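Local coordinates for sperm autoantigenic protein 17 (Danio rerio, PDB 7MY4) that probably dimerizes and docks onto the amphipathic helices of A-kinase anchoring proteins through an RIIa-type docking and dimerization domain, at residues Glu23-Glu28 and Ala42-Glu47. Sequence-based numbering, arbitrary orientation. Where two conformers were deposited one is given.
Sequences EGLTRE and AVYFTE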
ATOM      1  N   GLU A  23      -7.155  -0.517   8.874  1.00  5.26           N
ATOM      2  CA  GLU A  23      -6.835   0.177  10.119  1.00  5.72           C
ATOM      3  C   GLU A  23      -5.845   1.309   9.878  1.00  5.79           C
ATOM      4  O   GLU A  23      -5.946   2.382  10.489  1.00  6.43           O
ATOM      5  CB  GLU A  23      -6.268  -0.809  11.142  1.00  6.52           C
ATOM      6  CG  GLU A  23      -5.965  -0.092  12.477  1.00  7.85           C
ATOM      7  CD  GLU A  23      -5.552  -0.996  13.613  1.00 16.51           C
ATOM      8  OE1 GLU A  23      -5.854  -2.210  13.575  1.00 13.05           O
ATOM      9  OE2 GLU A  23      -4.943  -0.471  14.588  1.00 14.17           O
ATOM     10  N   GLY A  24      -4.871   1.089   8.992  1.00  5.34           N
ATOM     11  CA  GLY A  24      -3.881   2.125   8.721  1.00  6.36           C
ATOM     12  C   GLY A  24      -4.515   3.350   8.096  1.00  5.26           C
ATOM     13  O   GLY A  24      -4.245   4.491   8.488  1.00  5.59           O
ATOM     14  N   LEU A  25      -5.385   3.123   7.118  1.00  5.64           N
ATOM     15  CA  LEU A  25      -6.155   4.223   6.554  1.00  5.33           C
ATOM     16  C   LEU A  25      -6.951   4.920   7.646  1.00  5.94           C
ATOM     17  O   LEU A  25      -6.937   6.150   7.764  1.00  6.40           O
ATOM     18  CB  LEU A  25      -7.089   3.689   5.470  1.00  5.15           C
ATOM     19  CG  LEU A  25      -8.114   4.700   4.946  1.00  5.54           C
ATOM     20  CD1 LEU A  25      -7.409   5.854   4.240  1.00  7.06           C
ATOM     21  CD2 LEU A  25      -9.105   4.019   4.047  1.00  6.71           C
ATOM     22  N   THR A  26      -7.672   4.138   8.437  1.00  6.01           N
ATOM     23  CA  THR A  26      -8.578   4.709   9.428  1.00  5.28           C
ATOM     24  C   THR A  26      -7.831   5.567  10.424  1.00  6.88           C
ATOM     25  O   THR A  26      -8.259   6.680  10.754  1.00  5.49           O
ATOM     26  CB  THR A  26      -9.313   3.566  10.137  1.00  6.15           C
ATOM     27  OG1 THR A  26     -10.093   2.863   9.164  1.00  6.40           O
ATOM     28  CG2 THR A  26     -10.219   4.106  11.246  1.00  6.24           C
ATOM     29  N   ARG A  27      -6.708   5.066  10.922  1.00  5.47           N
ATOM     30  CA  ARG A  27      -5.961   5.838  11.904  1.00  5.64           C
ATOM     31  C   ARG A  27      -5.421   7.125  11.302  1.00  5.65           C
ATOM     32  O   ARG A  27      -5.362   8.152  11.989  1.00  5.80           O
ATOM     33  CB  ARG A  27      -4.854   4.978  12.487  1.00  6.75           C
ATOM     34  CG  ARG A  27      -5.456   3.944  13.416  1.00 10.92           C
ATOM     35  CD  ARG A  27      -4.445   3.349  14.307  1.00 17.16           C
ATOM     36  NE  ARG A  27      -4.890   2.235  15.139  1.00 10.70           N
ATOM     37  CZ  ARG A  27      -5.365   2.343  16.378  1.00 16.00           C
ATOM     38  NH1 ARG A  27      -5.516   3.530  16.966  1.00 12.16           N
ATOM     39  NH2 ARG A  27      -5.679   1.247  17.057  1.00 16.69           N
ATOM     40  N   GLU A  28      -5.033   7.110  10.024  0.62  5.52           N
ATOM     41  CA  GLU A  28      -4.531   8.355   9.445  0.62  6.23           C
ATOM     42  C   GLU A  28      -5.669   9.339   9.175  0.62  5.75           C
ATOM     43  O   GLU A  28      -5.497  10.550   9.361  0.62  5.97           O
ATOM     44  CB  GLU A  28      -3.718   8.082   8.180  0.62  8.35           C
ATOM     45  CG  GLU A  28      -2.367   7.425   8.457  0.62  8.64           C
ATOM     46  CD  GLU A  28      -1.532   8.163   9.492  0.62 15.92           C
ATOM     47  OE1 GLU A  28      -1.215   9.358   9.264  0.62 18.89           O
ATOM     48  OE2 GLU A  28      -1.218   7.555  10.550  0.62 20.93           O
ATOM     49  N   ALA A  42      -7.507   8.367  -1.307  1.00  6.73           N
ATOM     50  CA  ALA A  42      -6.764   8.109  -2.533  1.00  7.51           C
ATOM     51  C   ALA A  42      -5.309   8.512  -2.353  1.00 10.26           C
ATOM     52  O   ALA A  42      -4.395   7.809  -2.814  1.00  9.94           O
ATOM     53  CB  ALA A  42      -7.408   8.863  -3.692  1.00  9.11           C
ATOM     54  N   VAL A  43      -5.070   9.632  -1.668  1.00  9.61           N
ATOM     55  CA  VAL A  43      -3.698  10.052  -1.403  1.00  8.58           C
ATOM     56  C   VAL A  43      -3.004   9.075  -0.468  1.00 10.35           C
ATOM     57  O   VAL A  43      -1.825   8.749  -0.658  1.00  8.48           O
ATOM     58  CB  VAL A  43      -3.669  11.471  -0.841  1.00 12.87           C
ATOM     59  CG1 VAL A  43      -2.224  11.824  -0.436  1.00 14.03           C
ATOM     60  CG2 VAL A  43      -4.238  12.443  -1.867  1.00 14.35           C
ATOM     61  N   TYR A  44      -3.717   8.599   0.557  1.00  8.05           N
ATOM     62  CA  TYR A  44      -3.155   7.622   1.482  1.00  5.66           C
ATOM     63  C   TYR A  44      -2.599   6.411   0.742  1.00  5.12           C
ATOM     64  O   TYR A  44      -1.461   5.987   0.992  1.00  7.54           O
ATOM     65  CB  TYR A  44      -4.222   7.184   2.504  1.00  7.84           C
ATOM     66  CG  TYR A  44      -3.681   6.123   3.445  1.00  4.94           C
ATOM     67  CD1 TYR A  44      -2.935   6.477   4.538  1.00  6.44           C
ATOM     68  CD2 TYR A  44      -3.894   4.778   3.224  1.00  5.27           C
ATOM     69  CE1 TYR A  44      -2.412   5.525   5.392  1.00  7.50           C
ATOM     70  CE2 TYR A  44      -3.380   3.812   4.076  1.00  5.61           C
ATOM     71  CZ  TYR A  44      -2.632   4.182   5.148  1.00  8.04           C
ATOM     72  OH  TYR A  44      -2.091   3.236   6.011  1.00  8.19           O
ATOM     73  N   PHE A  45      -3.396   5.814  -0.150  1.00  4.77           N
ATOM     74  CA  PHE A  45      -2.940   4.600  -0.831  1.00  6.28           C
ATOM     75  C   PHE A  45      -1.864   4.920  -1.853  1.00  8.16           C
ATOM     76  O   PHE A  45      -0.913   4.150  -2.007  1.00  7.88           O
ATOM     77  CB  PHE A  45      -4.116   3.861  -1.461  1.00 10.40           C
ATOM     78  CG  PHE A  45      -4.948   3.158  -0.433  1.00  6.79           C
ATOM     79  CD1 PHE A  45      -4.442   2.050   0.227  1.00 11.35           C
ATOM     80  CD2 PHE A  45      -6.175   3.640  -0.059  1.00  6.95           C
ATOM     81  CE1 PHE A  45      -5.173   1.430   1.209  1.00 13.49           C
ATOM     82  CE2 PHE A  45      -6.912   3.007   0.936  1.00  8.48           C
ATOM     83  CZ  PHE A  45      -6.408   1.915   1.559  1.00  8.53           C
ATOM     84  N   THR A  46      -1.949   6.070  -2.511  1.00  8.46           N
ATOM     85  CA  THR A  46      -0.861   6.467  -3.403  1.00  8.45           C
ATOM     86  C   THR A  46       0.457   6.541  -2.650  1.00  8.75           C
ATOM     87  O   THR A  46       1.479   6.006  -3.102  1.00 11.14           O
ATOM     88  CB  THR A  46      -1.201   7.803  -4.076  1.00 13.04           C
ATOM     89  OG1 THR A  46      -2.385   7.637  -4.865  1.00 15.74           O
ATOM     90  CG2 THR A  46      -0.045   8.252  -4.955  1.00 19.07           C
ATOM     91  N   GLU A  47       0.455   7.189  -1.484  0.51  7.45           N
ATOM     92  CA  GLU A  47       1.691   7.345  -0.728  0.51  9.67           C
ATOM     93  C   GLU A  47       2.142   6.018  -0.122  0.51 10.33           C
ATOM     94  O   GLU A  47       3.348   5.747  -0.042  0.51  9.59           O
ATOM     95  CB  GLU A  47       1.517   8.415   0.352  0.51 12.31           C
ATOM     96  CG  GLU A  47       1.374   9.830  -0.205  0.51 16.04           C
ATOM     97  CD  GLU A  47       2.554  10.245  -1.082  0.51 16.21           C
ATOM     98  OE1 GLU A  47       3.711  10.142  -0.610  0.51 21.80           O
ATOM     99  OE2 GLU A  47       2.326  10.649  -2.242  0.51 23.54           O
TER
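The ring of Tyr44 lies against the backbone of helix 18-32, one face taken by Leu25, whose CA stands 3.9 Å from the ring centroid and 16° off its normal, a CH-pi contact displaced toward the rim. Glu28 comes in obliquely, its CG 3.6 Å from Tyr44 CE1; in the conformer given, its bent chain then leads the carboxylate away from the opposing helix. The Phe45 ring has Tyr44 CD2 over the centre of one face, and Leu25 CD2 reaches it obliquely at Phe45 CE2, 3.9 Å away. Leu25 thus divides its branches between two aromatics, since CD1 rests 3.8 Å from Tyr44 CD2. With CG anti to the backbone N (chi1 178°), Tyr44 extends straight at the other helix until its OH lies 3.2 Å from Gly24 C. Gly24 has no side chain at this point, and the hydroxyl lies directly against its backbone. With an alanine at Tyr44, Leu25 CA and Glu28 CG would probably lose the ring they pack on, and a gap is likely to open between the helices. The segment axes, 10.5 Å apart at their closest, cross at 124°, as two helices joined in a helix-turn-helix, the protomer design of the RIIa fold; Leu25 also touches Ala41 and Glu28 touches Phe40. On the far side of the first helix, Arg27 NE and NH2 both grip Glu23 OE2, the NE bond being 2.8 Å long. No hydrogen bond spans the two segments, which implies that the helices are held here by aromatic and aliphatic packing.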